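Local coordinates for protein hydroxyethylphosphonate dioxygenase (Streptomyces albus, PDB 6B9R) that probably converts 2-hydroxyethylphosphonate to hydroxymethylphosphonate with dioxygen at a mononuclear non-haem iron, at residues L20-A25 with R30-A35; D59-A64 with L70-L75; L206-E211 with P340-L345; R218-A221 with V227-S230; H300-T303 with V307-Q310. All blocks are in the same frame, centred on the assembly; numbering follows the deposited sequence.

Contact 1. Residues L20-A25 with R30-A35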
loop_
_atom_site.group_PDB
_atom_site.type_symbol
_atom_site.label_atom_id
_atom_site.label_comp_id
_atom_site.label_asym_id
_atom_site.label_seq_id
_atom_site.Cartn_x
_atom_site.Cartn_y
_atom_site.Cartn_z
ATOM N N LEU A 20 16.158 2.366 10.129
ATOM C CA LEU A 20 15.632 3.165 9.021
ATOM C C LEU A 20 16.650 4.172 8.522
ATOM O O LEU A 20 16.666 4.504 7.328
ATOM C CB LEU A 20 14.374 3.918 9.435
ATOM C CG LEU A 20 13.169 3.016 9.658
ATOM C CD1 LEU A 20 12.022 3.851 10.162
ATOM C CD2 LEU A 20 12.789 2.259 8.370
ATOM N N LEU A 21 17.477 4.695 9.425
ATOM C CA LEU A 21 18.499 5.649 9.008
ATOM C C LEU A 21 19.569 4.973 8.166
ATOM O O LEU A 21 20.007 5.528 7.147
ATOM C CB LEU A 21 19.118 6.312 10.229
ATOM C CG LEU A 21 20.263 7.271 9.881
ATOM C CD1 LEU A 21 19.755 8.358 8.949
ATOM C CD2 LEU A 21 20.844 7.863 11.155
ATOM N N ARG A 22 20.028 3.791 8.589
ATOM C CA ARG A 22 20.981 3.047 7.770
ATOM C C ARG A 22 20.356 2.661 6.434
ATOM O O ARG A 22 20.998 2.757 5.380
ATOM C CB ARG A 22 21.468 1.798 8.514
ATOM C CG ARG A 22 22.262 0.826 7.625
ATOM C CD ARG A 22 23.577 1.438 7.130
ATOM N NE ARG A 22 24.596 1.424 8.171
ATOM C CZ ARG A 22 25.771 2.040 8.081
ATOM N NH1 ARG A 22 26.076 2.742 6.997
ATOM N NH2 ARG A 22 26.641 1.961 9.081
ATOM N N ALA A 23 19.098 2.230 6.452
ATOM C CA ALA A 23 18.447 1.854 5.201
ATOM C C ALA A 23 18.348 3.042 4.251
ATOM O O ALA A 23 18.540 2.893 3.039
ATOM C CB ALA A 23 17.058 1.270 5.485
ATOM N N ALA A 24 18.046 4.231 4.780
ATOM C CA ALA A 24 17.929 5.406 3.918
ATOM C C ALA A 24 19.269 5.742 3.287
ATOM O O ALA A 24 19.344 6.078 2.098
ATOM C CB ALA A 24 17.411 6.608 4.711
ATOM N N ALA A 25 20.333 5.668 4.078
ATOM C CA ALA A 25 21.669 5.958 3.569
ATOM C C ALA A 25 22.087 4.928 2.524
ATOM O O ALA A 25 22.573 5.289 1.448
ATOM C CB ALA A 25 22.654 5.998 4.729
ATOM N N ARG A 30 24.906 6.383 0.046
ATOM C CA ARG A 30 25.727 7.182 0.955
ATOM C C ARG A 30 26.314 6.252 2.016
ATOM O O ARG A 30 25.582 5.744 2.874
ATOM C CB ARG A 30 24.898 8.289 1.606
ATOM C CG ARG A 30 24.106 9.159 0.600
ATOM C CD ARG A 30 25.061 9.770 -0.428
ATOM N NE ARG A 30 24.639 11.068 -0.968
ATOM C CZ ARG A 30 23.932 11.232 -2.085
ATOM N NH1 ARG A 30 23.636 12.457 -2.498
ATOM N NH2 ARG A 30 23.510 10.180 -2.786
ATOM N N ASN A 31 27.623 6.019 1.966
ATOM C CA ASN A 31 28.225 5.225 3.024
ATOM C C ASN A 31 28.433 6.131 4.235
ATOM O O ASN A 31 28.021 7.294 4.242
ATOM C CB ASN A 31 29.499 4.536 2.536
ATOM C CG ASN A 31 30.593 5.510 2.145
ATOM O OD1 ASN A 31 30.518 6.706 2.430
ATOM N ND2 ASN A 31 31.636 4.987 1.506
ATOM N N ASP A 32 29.089 5.609 5.272
ATOM C CA ASP A 32 29.200 6.344 6.529
ATOM C C ASP A 32 29.805 7.731 6.309
ATOM O O ASP A 32 29.271 8.737 6.791
ATOM C CB ASP A 32 30.034 5.536 7.526
ATOM C CG ASP A 32 29.336 4.258 7.977
ATOM O OD1 ASP A 32 28.775 3.539 7.121
ATOM O OD2 ASP A 32 29.362 3.964 9.190
ATOM N N ARG A 33 30.914 7.805 5.560
ATOM C CA ARG A 33 31.566 9.096 5.345
ATOM C C ARG A 33 30.696 10.030 4.512
ATOM O O ARG A 33 30.578 11.225 4.818
ATOM C CB ARG A 33 32.927 8.894 4.672
ATOM C CG ARG A 33 33.846 7.893 5.381
ATOM C CD ARG A 33 34.392 8.436 6.723
ATOM N NE ARG A 33 33.453 8.170 7.810
ATOM C CZ ARG A 33 33.389 7.020 8.474
ATOM N NH1 ARG A 33 32.487 6.852 9.433
ATOM N NH2 ARG A 33 34.235 6.035 8.182
ATOM N N ALA A 34 30.070 9.513 3.452
ATOM C CA ALA A 34 29.206 10.374 2.646
ATOM C C ALA A 34 27.992 10.851 3.442
ATOM O O ALA A 34 27.568 12.006 3.310
ATOM C CB ALA A 34 28.774 9.638 1.376
ATOM N N ALA A 35 27.414 9.984 4.279
ATOM C CA ALA A 35 26.235 10.402 5.042
ATOM C C ALA A 35 26.593 11.480 6.066
ATOM O O ALA A 35 25.816 12.423 6.281
ATOM C CB ALA A 35 25.580 9.195 5.727
HETATM O O HOH W 1 24.797 3.464 4.587
#
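Arg-22 and Asp-32 meet in a salt bridge carried mainly by one nitrogen: Arg-22 NH1 gives a fairly straight bond to Asp-32 OD1, 2.8 Å long. Arg-22 NH2 adds only weak, longer bonds to both carboxylate oxygens. OD1 sits at the edge of the guanidinium, near its plane, but the donor comes from above the carboxylate, the two planes being 36° apart. Arginine is long enough to reach Asp-32 from the helix, and bends at chi2 and chi3 steer the guanidinium to it. NH1 also donates to a water that donates in turn to Arg-30 O. Cut back to an alanine, this position would probably leave Asp-32 without its charge mate and the water without the Arg-22 tie. Next comes the backbone bond from Arg-30 N to Ala-25 O, 2.9 Å, which closes the turn, while Asn-31 OD1 N-caps the following helix through Ala-34 N. Ala-25 CB and Ala-35 CB pack at 4.4 Å, small residues that let helices 10-27 and 32-39 approach. Phe-46 of helix 46-51 covers Leu-21, Arg-22 and Ala-35.

Contact 2. Residues D59-A64 with L70-L75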
loop_
_atom_site.group_PDB
_atom_site.type_symbol
_atom_site.label_atom_id
_atom_site.label_comp_id
_atom_site.label_asym_id
_atom_site.label_seq_id
_atom_site.Cartn_x
_atom_site.Cartn_y
_atom_site.Cartn_z
ATOM N N ASP A 59 15.730 17.083 15.099
ATOM C CA ASP A 59 16.639 17.956 14.366
ATOM C C ASP A 59 17.348 17.190 13.257
ATOM O O ASP A 59 17.397 17.643 12.107
ATOM C CB ASP A 59 17.643 18.592 15.325
ATOM C CG ASP A 59 18.647 19.482 14.610
ATOM O OD1 ASP A 59 18.234 20.546 14.106
ATOM O OD2 ASP A 59 19.841 19.119 14.548
ATOM N N LEU A 60 17.882 16.006 13.575
ATOM C CA LEU A 60 18.623 15.257 12.564
ATOM C C LEU A 60 17.696 14.759 11.466
ATOM O O LEU A 60 18.044 14.800 10.282
ATOM C CB LEU A 60 19.386 14.095 13.210
ATOM C CG LEU A 60 20.113 13.130 12.260
ATOM C CD1 LEU A 60 21.106 13.887 11.401
ATOM C CD2 LEU A 60 20.823 12.026 13.018
ATOM N N ILE A 61 16.498 14.309 11.838
ATOM C CA ILE A 61 15.529 13.859 10.847
ATOM C C ILE A 61 15.108 15.011 9.941
ATOM O O ILE A 61 14.957 14.838 8.726
ATOM C CB ILE A 61 14.331 13.209 11.560
ATOM C CG1 ILE A 61 14.778 11.888 12.195
ATOM C CG2 ILE A 61 13.166 13.001 10.586
ATOM C CD1 ILE A 61 13.663 11.147 12.911
ATOM N N SER A 62 14.941 16.208 10.511
ATOM C CA SER A 62 14.616 17.377 9.699
ATOM C C SER A 62 15.768 17.747 8.776
ATOM O O SER A 62 15.544 18.109 7.615
ATOM C CB SER A 62 14.256 18.561 10.597
ATOM O OG SER A 62 13.138 18.248 11.404
ATOM N N ARG A 63 17.009 17.674 9.278
ATOM C CA ARG A 63 18.163 17.941 8.428
ATOM C C ARG A 63 18.268 16.922 7.301
ATOM O O ARG A 63 18.639 17.273 6.171
ATOM C CB ARG A 63 19.443 17.948 9.268
ATOM C CG ARG A 63 19.617 19.228 10.075
ATOM C CD ARG A 63 20.373 18.975 11.367
ATOM N NE ARG A 63 21.701 18.413 11.143
ATOM C CZ ARG A 63 22.422 17.821 12.092
ATOM N NH1 ARG A 63 23.623 17.332 11.815
ATOM N NH2 ARG A 63 21.933 17.711 13.323
ATOM N N ALA A 64 17.935 15.658 7.585
ATOM C CA ALA A 64 18.011 14.625 6.555
ATOM C C ALA A 64 16.991 14.869 5.440
ATOM O O ALA A 64 17.300 14.663 4.260
ATOM C CB ALA A 64 17.808 13.244 7.174
ATOM N N LEU A 70 14.288 12.682 0.702
ATOM C CA LEU A 70 13.331 11.865 1.432
ATOM C C LEU A 70 12.572 12.745 2.418
ATOM O O LEU A 70 12.852 13.943 2.575
ATOM C CB LEU A 70 14.014 10.684 2.141
ATOM C CG LEU A 70 15.247 10.900 3.031
ATOM C CD1 LEU A 70 14.992 11.772 4.266
ATOM C CD2 LEU A 70 15.790 9.550 3.454
ATOM N N ASN A 71 11.597 12.127 3.085
ATOM C CA ASN A 71 10.712 12.799 4.015
ATOM C C ASN A 71 11.014 12.381 5.444
ATOM O O ASN A 71 11.507 11.278 5.693
ATOM C CB ASN A 71 9.256 12.475 3.680
ATOM C CG ASN A 71 8.941 12.790 2.259
ATOM O OD1 ASN A 71 8.768 13.956 1.904
ATOM N ND2 ASN A 71 8.913 11.762 1.415
ATOM N N GLU A 72 10.714 13.288 6.374
ATOM C CA GLU A 72 10.802 12.958 7.789
ATOM C C GLU A 72 10.052 11.664 8.081
ATOM O O GLU A 72 10.522 10.817 8.850
ATOM C CB GLU A 72 10.247 14.110 8.626
ATOM C CG GLU A 72 11.008 15.437 8.498
ATOM C CD GLU A 72 10.468 16.341 7.389
ATOM O OE1 GLU A 72 9.669 15.863 6.551
ATOM O OE2 GLU A 72 10.848 17.532 7.356
ATOM N N ARG A 73 8.898 11.481 7.428
ATOM C CA ARG A 73 8.115 10.255 7.551
ATOM C C ARG A 73 8.937 9.011 7.232
ATOM O O ARG A 73 8.678 7.936 7.790
ATOM C CB ARG A 73 6.907 10.321 6.607
ATOM C CG ARG A 73 5.572 10.203 7.248
ATOM C CD ARG A 73 4.436 10.253 6.203
ATOM N NE ARG A 73 3.327 9.370 6.580
ATOM C CZ ARG A 73 3.023 8.244 5.941
ATOM N NH1 ARG A 73 2.006 7.499 6.342
ATOM N NH2 ARG A 73 3.745 7.865 4.900
ATOM N N ASP A 74 9.896 9.117 6.312
ATOM C CA ASP A 74 10.654 7.946 5.890
ATOM C C ASP A 74 11.657 7.483 6.933
ATOM O O ASP A 74 12.195 6.379 6.798
ATOM C CB ASP A 74 11.366 8.247 4.569
ATOM C CG ASP A 74 10.406 8.730 3.499
ATOM O OD1 ASP A 74 9.242 8.261 3.493
ATOM O OD2 ASP A 74 10.800 9.574 2.665
ATOM N N LEU A 75 11.928 8.288 7.959
ATOM C CA LEU A 75 12.905 7.931 8.974
ATOM C C LEU A 75 12.260 7.597 10.307
ATOM O O LEU A 75 12.978 7.306 11.276
ATOM C CB LEU A 75 13.925 9.065 9.165
ATOM C CG LEU A 75 14.865 9.350 7.982
ATOM C CD1 LEU A 75 15.704 10.592 8.266
ATOM C CD2 LEU A 75 15.776 8.164 7.674
HETATM O O HOH W 2 12.988 19.240 6.760
HETATM O O HOH W 3 10.962 19.037 9.659
#
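Ile-61 and Glu-72 begin the apolar part of this contact, where helix 58-67 packs on the loop that follows it. With Ile-61 CG2 opposite the backbone N, this methyl reaches over the loop backbone and lies 3.7 Å from Glu-72 CA, also touching CB. Leu-75 presents CD1 to Ala-64 CB at 3.6 Å and borders Ile-61 as well; alanine's short side chain allows so close an approach. Leu-70 CD1 rests 3.7 Å from Ala-64 O. Polar links between the segments run through water. Two waters donate to Glu-72 OE2, one also donating to Ser-62 O and the other to Ser-62 OG, which is further bonded to Trp-58 O. Glu-72 OE1 is hydrogen-bonded to His-79 NE2 of the second subunit. Within the loop, Asp-74 OD2 accepts from Asn-71 N at 2.7 Å and from Asn-71 ND2, both on the same face of the carboxylate. The seam is thus closed by aliphatic groups, two leucines and an isoleucine against an alanine and the stem of Glu-72, whose carboxylate meets both water and the neighbouring subunit.

Contact 3. Residues L206-E211 with P340-L345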
loop_
_atom_site.group_PDB
_atom_site.type_symbol
_atom_site.label_atom_id
_atom_site.label_comp_id
_atom_site.label_asym_id
_atom_site.label_seq_id
_atom_site.Cartn_x
_atom_site.Cartn_y
_atom_site.Cartn_z
ATOM N N LEU A 206 -17.365 0.332 13.877
ATOM C CA LEU A 206 -15.986 -0.093 13.700
ATOM C C LEU A 206 -15.459 0.522 12.405
ATOM O O LEU A 206 -15.474 -0.091 11.332
ATOM C CB LEU A 206 -15.903 -1.629 13.692
ATOM C CG LEU A 206 -16.674 -2.374 14.802
ATOM C CD1 LEU A 206 -16.384 -3.881 14.777
ATOM C CD2 LEU A 206 -16.382 -1.792 16.183
ATOM N N THR A 207 -14.994 1.766 12.507
ATOM C CA THR A 207 -14.410 2.403 11.336
ATOM C C THR A 207 -12.950 1.982 11.172
ATOM O O THR A 207 -12.275 1.599 12.132
ATOM C CB THR A 207 -14.513 3.934 11.410
ATOM O OG1 THR A 207 -13.655 4.433 12.442
ATOM C CG2 THR A 207 -15.948 4.385 11.693
ATOM N N TYR A 208 -12.470 2.046 9.933
ATOM C CA TYR A 208 -11.127 1.595 9.595
ATOM C C TYR A 208 -10.751 2.188 8.243
ATOM O O TYR A 208 -11.593 2.738 7.522
ATOM C CB TYR A 208 -11.026 0.061 9.609
ATOM C CG TYR A 208 -11.716 -0.632 8.443
ATOM C CD1 TYR A 208 -13.090 -0.878 8.470
ATOM C CD2 TYR A 208 -10.992 -1.057 7.330
ATOM C CE1 TYR A 208 -13.731 -1.509 7.412
ATOM C CE2 TYR A 208 -11.626 -1.695 6.252
ATOM C CZ TYR A 208 -13.005 -1.920 6.308
ATOM O OH TYR A 208 -13.661 -2.558 5.262
ATOM N N GLY A 209 -9.456 2.106 7.926
ATOM C CA GLY A 209 -8.931 2.866 6.804
ATOM C C GLY A 209 -8.400 2.052 5.630
ATOM O O GLY A 209 -8.874 2.203 4.498
ATOM N N GLY A 210 -7.388 1.240 5.846
ATOM C CA GLY A 210 -6.844 0.541 4.719
ATOM C C GLY A 210 -5.871 1.337 3.864
ATOM O O GLY A 210 -5.082 2.167 4.336
ATOM N N GLU A 211 -5.928 1.042 2.568
ATOM C CA GLU A 211 -4.940 1.533 1.612
ATOM C C GLU A 211 -5.123 3.008 1.293
ATOM O O GLU A 211 -4.128 3.688 1.028
ATOM C CB GLU A 211 -5.000 0.699 0.341
ATOM C CG GLU A 211 -4.454 -0.737 0.503
ATOM C CD GLU A 211 -4.027 -1.415 -0.816
ATOM O OE1 GLU A 211 -3.180 -0.860 -1.569
ATOM O OE2 GLU A 211 -4.514 -2.539 -1.078
ATOM N N PRO A 340 -11.997 -7.049 -0.133
ATOM C CA PRO A 340 -12.020 -8.506 0.044
ATOM C C PRO A 340 -11.368 -8.970 1.334
ATOM O O PRO A 340 -11.678 -10.067 1.805
ATOM C CB PRO A 340 -11.246 -9.012 -1.180
ATOM C CG PRO A 340 -10.245 -7.860 -1.449
ATOM C CD PRO A 340 -11.111 -6.636 -1.235
ATOM N N HIS A 341 -10.488 -8.172 1.928
ATOM C CA HIS A 341 -9.795 -8.562 3.148
ATOM C C HIS A 341 -10.525 -8.140 4.412
ATOM O O HIS A 341 -9.967 -8.276 5.507
ATOM C CB HIS A 341 -8.381 -7.987 3.133
ATOM C CG HIS A 341 -7.686 -8.200 1.828
ATOM N ND1 HIS A 341 -7.376 -9.457 1.350
ATOM C CD2 HIS A 341 -7.294 -7.324 0.875
ATOM C CE1 HIS A 341 -6.787 -9.341 0.172
ATOM N NE2 HIS A 341 -6.736 -8.059 -0.145
ATOM N N THR A 342 -11.747 -7.619 4.291
ATOM C CA THR A 342 -12.571 -7.313 5.448
ATOM C C THR A 342 -13.538 -8.470 5.662
ATOM O O THR A 342 -14.338 -8.782 4.775
ATOM C CB THR A 342 -13.320 -5.993 5.268
ATOM O OG1 THR A 342 -12.378 -4.915 5.276
ATOM C CG2 THR A 342 -14.304 -5.787 6.410
ATOM N N THR A 343 -13.441 -9.119 6.821
ATOM C CA THR A 343 -14.373 -10.168 7.237
ATOM C C THR A 343 -15.040 -9.713 8.520
ATOM O O THR A 343 -14.353 -9.373 9.487
ATOM C CB THR A 343 -13.661 -11.503 7.493
ATOM O OG1 THR A 343 -12.932 -11.900 6.332
ATOM C CG2 THR A 343 -14.670 -12.611 7.874
ATOM N N SER A 344 -16.369 -9.715 8.535
ATOM C CA SER A 344 -17.127 -9.364 9.723
ATOM C C SER A 344 -17.961 -10.569 10.140
ATOM O O SER A 344 -18.651 -11.176 9.306
ATOM C CB SER A 344 -18.001 -8.139 9.449
ATOM O OG SER A 344 -18.839 -8.382 8.334
ATOM N N LEU A 345 -17.889 -10.923 11.423
ATOM C CA LEU A 345 -18.547 -12.120 11.925
ATOM C C LEU A 345 -19.164 -11.897 13.295
ATOM O O LEU A 345 -18.573 -11.245 14.159
ATOM C CB LEU A 345 -17.569 -13.294 12.037
ATOM C CG LEU A 345 -16.933 -13.760 10.729
ATOM C CD1 LEU A 345 -15.749 -14.691 11.020
ATOM C CD2 LEU A 345 -17.963 -14.454 9.867
#
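Tyr-208 and Thr-342 reach for each other from opposite directions and meet through their hydroxyls, in a hydrogen bond of 2.7 Å between Tyr-208 OH and Thr-342 OG1. The threonine oxygen approaches the ring obliquely, lying 3.2 Å from Tyr-208 CZ, and the methyl CG2 of Thr-342 also touches the phenol oxygen. A chi1 of 73° in Tyr-208 sets CG between the backbone N and the carbonyl carbon, directing the ring off its strand; a tyrosine is long enough to span the distance. Thr-342 is compact and offers both a polar and an apolar branch to the same partner. Tyr-208 ends strand 202-208 and Thr-342 stands just before strand 343-349 of the other antiparallel sheet, consistent with the tandem cupin fold known for this enzyme family, so the pair links the two sheets where the second strand begins. Around it, Ile-419 of strand 412-419 packs on Tyr-208, and Leu-417 on Thr-342. Tyr-208 OH is also hydrogen-bonded to His-339 ND1 and to Trp-183 NE1. Leu-206 O lies in plane at the edge of the tyrosine ring.

Contact 4. Residues R218-A221 with V227-S230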
loop_
_atom_site.group_PDB
_atom_site.type_symbol
_atom_site.label_atom_id
_atom_site.label_comp_id
_atom_site.label_asym_id
_atom_site.label_seq_id
_atom_site.Cartn_x
_atom_site.Cartn_y
_atom_site.Cartn_z
ATOM N N ARG A 218 -0.742 10.674 1.476
ATOM C CA ARG A 218 0.345 11.653 1.479
ATOM C C ARG A 218 0.810 11.957 0.068
ATOM O O ARG A 218 1.033 13.121 -0.286
ATOM C CB ARG A 218 1.523 11.128 2.305
ATOM C CG ARG A 218 1.162 10.674 3.699
ATOM C CD ARG A 218 0.695 11.819 4.566
ATOM N NE ARG A 218 0.383 11.366 5.920
ATOM C CZ ARG A 218 -0.686 10.653 6.245
ATOM N NH1 ARG A 218 -1.562 10.313 5.319
ATOM N NH2 ARG A 218 -0.882 10.283 7.505
ATOM N N GLU A 219 0.970 10.917 -0.746
ATOM C CA GLU A 219 1.434 11.090 -2.116
ATOM C C GLU A 219 0.397 11.827 -2.945
ATOM O O GLU A 219 0.685 12.849 -3.578
ATOM C CB GLU A 219 1.723 9.714 -2.715
ATOM C CG GLU A 219 2.849 9.652 -3.700
ATOM C CD GLU A 219 3.090 8.228 -4.190
ATOM O OE1 GLU A 219 2.573 7.883 -5.272
ATOM O OE2 GLU A 219 3.790 7.469 -3.487
ATOM N N LEU A 220 -0.833 11.323 -2.943
ATOM C CA LEU A 220 -1.867 11.956 -3.749
ATOM C C LEU A 220 -2.105 13.397 -3.327
ATOM O O LEU A 220 -2.406 14.250 -4.173
ATOM C CB LEU A 220 -3.149 11.144 -3.645
ATOM C CG LEU A 220 -3.054 9.778 -4.319
ATOM C CD1 LEU A 220 -4.293 8.958 -3.989
ATOM C CD2 LEU A 220 -2.904 9.938 -5.817
ATOM N N ALA A 221 -1.969 13.691 -2.032
ATOM C CA ALA A 221 -2.162 15.063 -1.573
ATOM C C ALA A 221 -1.170 16.023 -2.228
ATOM O O ALA A 221 -1.503 17.192 -2.457
ATOM C CB ALA A 221 -2.043 15.130 -0.050
ATOM N N VAL A 227 -5.084 15.660 -10.608
ATOM C CA VAL A 227 -4.353 14.415 -10.848
ATOM C C VAL A 227 -4.998 13.260 -10.085
ATOM O O VAL A 227 -5.183 12.159 -10.625
ATOM C CB VAL A 227 -2.865 14.581 -10.475
ATOM C CG1 VAL A 227 -2.163 13.222 -10.444
ATOM C CG2 VAL A 227 -2.173 15.494 -11.473
ATOM N N THR A 228 -5.364 13.495 -8.822
ATOM C CA THR A 228 -5.949 12.431 -8.012
ATOM C C THR A 228 -7.261 11.946 -8.612
ATOM O O THR A 228 -7.471 10.739 -8.781
ATOM C CB THR A 228 -6.147 12.922 -6.574
ATOM O OG1 THR A 228 -4.866 13.142 -5.981
ATOM C CG2 THR A 228 -6.880 11.889 -5.752
ATOM N N SER A 229 -8.155 12.879 -8.953
ATOM C CA SER A 229 -9.403 12.506 -9.604
ATOM C C SER A 229 -9.142 11.675 -10.849
ATOM O O SER A 229 -9.834 10.683 -11.095
ATOM C CB SER A 229 -10.207 13.755 -9.969
ATOM O OG SER A 229 -10.720 14.384 -8.816
ATOM N N SER A 230 -8.110 12.035 -11.619
ATOM C CA SER A 230 -7.845 11.355 -12.882
ATOM C C SER A 230 -7.341 9.932 -12.693
ATOM O O SER A 230 -7.459 9.121 -13.618
ATOM C CB SER A 230 -6.836 12.148 -13.715
ATOM O OG SER A 230 -5.506 11.939 -13.250
#
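Leu-220 and Thr-228 are the nearest residues of segments 218-221 and 227-230, their CA atoms 5.9 Å apart, on the consecutive short helices 215-223 and 225-231. CB of Thr-228 is directed at segment 218-221, and its hydroxyl does the touching. Thr-228 OG1 lies 3.5 Å from Leu-220 CB and 3.8 Å from Leu-220 CD2, so the leucine meets the oxygen with its stem and with one methyl, the two side chains crossing at a slant. Leu-220 O is also near, 3.2 Å from Thr-228 OG1, yet this is a close approach and not a hydrogen bond. The hydroxyl is instead bonded to Gly-224 O, one turn earlier. With chi1 at -67°, OG1 stands beside the backbone N of Thr-228, where it can turn back to that carbonyl. Threonine suits the place: its polar branch is satisfied by a carbonyl at the start of its own helix and can therefore lie against an aliphatic neighbour. Ser-229 OG does the same with Arg-225 O, whereas Ser-230 OG reaches Val-227 O, three residues back, 2.7 Å away. The helix pair follows strand 202-208 and lies against the second subunit: Glu-219 is bonded to His-364 and Ser-422 of that subunit, Arg-218 NE to its Leu-76 O, and Val-227 and Ser-229 pack on its Pro-400 and Ile-439, the last from helix 438-443.

Contact 5. Residues H300-T303 with V307-Q310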
loop_
_atom_site.group_PDB
_atom_site.type_symbol
_atom_site.label_atom_id
_atom_site.label_comp_id
_atom_site.label_asym_id
_atom_site.label_seq_id
_atom_site.Cartn_x
_atom_site.Cartn_y
_atom_site.Cartn_z
ATOM N N HIS A 300 -16.062 -5.857 -8.353
ATOM C CA HIS A 300 -17.366 -5.228 -8.317
ATOM C C HIS A 300 -17.678 -4.851 -6.880
ATOM O O HIS A 300 -17.024 -5.303 -5.937
ATOM C CB HIS A 300 -18.433 -6.164 -8.874
ATOM C CG HIS A 300 -18.218 -6.531 -10.309
ATOM N ND1 HIS A 300 -18.814 -5.849 -11.350
ATOM C CD2 HIS A 300 -17.470 -7.507 -10.878
ATOM C CE1 HIS A 300 -18.446 -6.391 -12.496
ATOM N NE2 HIS A 300 -17.631 -7.399 -12.239
ATOM N N THR A 301 -18.653 -3.981 -6.719
ATOM C CA THR A 301 -19.144 -3.658 -5.394
ATOM C C THR A 301 -20.582 -4.149 -5.274
ATOM O O THR A 301 -21.272 -4.347 -6.277
ATOM C CB THR A 301 -19.043 -2.155 -5.135
ATOM O OG1 THR A 301 -19.282 -1.891 -3.748
ATOM C CG2 THR A 301 -20.051 -1.396 -6.004
ATOM N N THR A 302 -21.020 -4.397 -4.039
ATOM C CA THR A 302 -22.413 -4.745 -3.788
ATOM C C THR A 302 -23.175 -3.600 -3.136
ATOM O O THR A 302 -24.346 -3.781 -2.764
ATOM C CB THR A 302 -22.527 -6.008 -2.921
ATOM O OG1 THR A 302 -21.961 -5.771 -1.623
ATOM C CG2 THR A 302 -21.819 -7.183 -3.581
ATOM N N THR A 303 -22.538 -2.436 -2.992
ATOM C CA THR A 303 -23.166 -1.295 -2.345
ATOM C C THR A 303 -24.264 -0.702 -3.224
ATOM O O THR A 303 -24.244 -0.803 -4.458
ATOM C CB THR A 303 -22.137 -0.198 -2.014
ATOM O OG1 THR A 303 -21.321 0.088 -3.159
ATOM C CG2 THR A 303 -21.248 -0.595 -0.829
ATOM N N VAL A 307 -23.814 2.076 0.693
ATOM C CA VAL A 307 -23.815 1.171 1.838
ATOM C C VAL A 307 -24.228 -0.219 1.366
ATOM O O VAL A 307 -24.881 -0.380 0.333
ATOM C CB VAL A 307 -24.759 1.651 2.970
ATOM C CG1 VAL A 307 -24.359 3.029 3.456
ATOM C CG2 VAL A 307 -26.212 1.662 2.498
ATOM N N ARG A 308 -23.834 -1.232 2.137
ATOM C CA ARG A 308 -24.314 -2.602 1.943
ATOM C C ARG A 308 -24.871 -3.097 3.272
ATOM O O ARG A 308 -24.125 -3.304 4.233
ATOM C CB ARG A 308 -23.203 -3.519 1.417
ATOM C CG ARG A 308 -23.489 -5.042 1.437
ATOM C CD ARG A 308 -24.938 -5.442 1.102
ATOM N NE ARG A 308 -25.452 -4.812 -0.102
ATOM C CZ ARG A 308 -26.746 -4.689 -0.379
ATOM N NH1 ARG A 308 -27.662 -5.143 0.472
ATOM N NH2 ARG A 308 -27.121 -4.098 -1.495
ATOM N N ILE A 309 -26.179 -3.305 3.321
ATOM C CA ILE A 309 -26.865 -3.702 4.545
ATOM C C ILE A 309 -27.002 -5.220 4.576
ATOM O O ILE A 309 -27.473 -5.826 3.605
ATOM C CB ILE A 309 -28.245 -3.033 4.632
ATOM C CG1 ILE A 309 -28.088 -1.509 4.667
ATOM C CG2 ILE A 309 -28.977 -3.517 5.863
ATOM C CD1 ILE A 309 -29.394 -0.757 4.430
ATOM N N GLN A 310 -26.617 -5.836 5.702
ATOM C CA GLN A 310 -26.797 -7.274 5.895
ATOM C C GLN A 310 -27.847 -7.520 6.971
ATOM O O GLN A 310 -27.565 -7.314 8.163
ATOM C CB GLN A 310 -25.481 -7.963 6.281
ATOM C CG GLN A 310 -25.627 -9.478 6.515
ATOM C CD GLN A 310 -26.188 -10.182 5.291
ATOM O OE1 GLN A 310 -25.597 -10.125 4.215
ATOM N NE2 GLN A 310 -27.347 -10.814 5.441
#
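Arg-308 turns the edge of its guanidinium to Thr-302 O, which lies close to the plane of the group and is gripped side-on by two nitrogens. Strand 307-310 is an outermost strand, within this chain, of the antiparallel sheet that also holds strand 152-158 with the iron ligand Gln-153, and the grip ties the loop preceding it to this border. Arg-308 NH2 lies 3.1 Å from Thr-302 O, nearly along the C=O axis, whereas Arg-308 NE, also at 3.1 Å from Thr-302 O, stands well above the carbonyl plane. At another part of the edge NH1 donates to Ile-309 O, somewhat tilted from the plane. Bends at chi2 and chi3 fold the arginine chain back over the loop, where its CG comes within 3.5 Å of Thr-302 OG1. A leucine in its place would lack both donors and would probably leave Thr-302 O without these bonds and the loop less firmly held. At Thr-303 a beta-branched residue suits the place, its methyl CG2 resting against the strand backbone while its hydroxyl donates to Thr-301 OG1. Close by, the CA-H of Thr-303 makes a bent CA-H...O contact with Val-307 O, CA and oxygen 3.3 Å apart.

In the fold
Along the chain, contacts 1 and 2 come first, one after the other, and contacts 4 and 5 follow one another inside the long loop closed by contact 3. Contacts 1 and 2, centres 12 Å apart, share one helical region: Ala-24 of helix 10-27 packs on Leu-70 and Leu-75. Contact 4 lies 23 Å from contact 2, centre to centre; there the like-charged Arg-73 and Arg-218 come close, Arg-73 also being salt-bridged to Asp-215. Contacts 3 and 5, 13 Å apart between centres, reach the same iron-bearing sheet, and contact 3 joins it to the second sheet. Contacts 1 to 4 all touch the second subunit, so both helical region and sheet junction take part in the dimer interface.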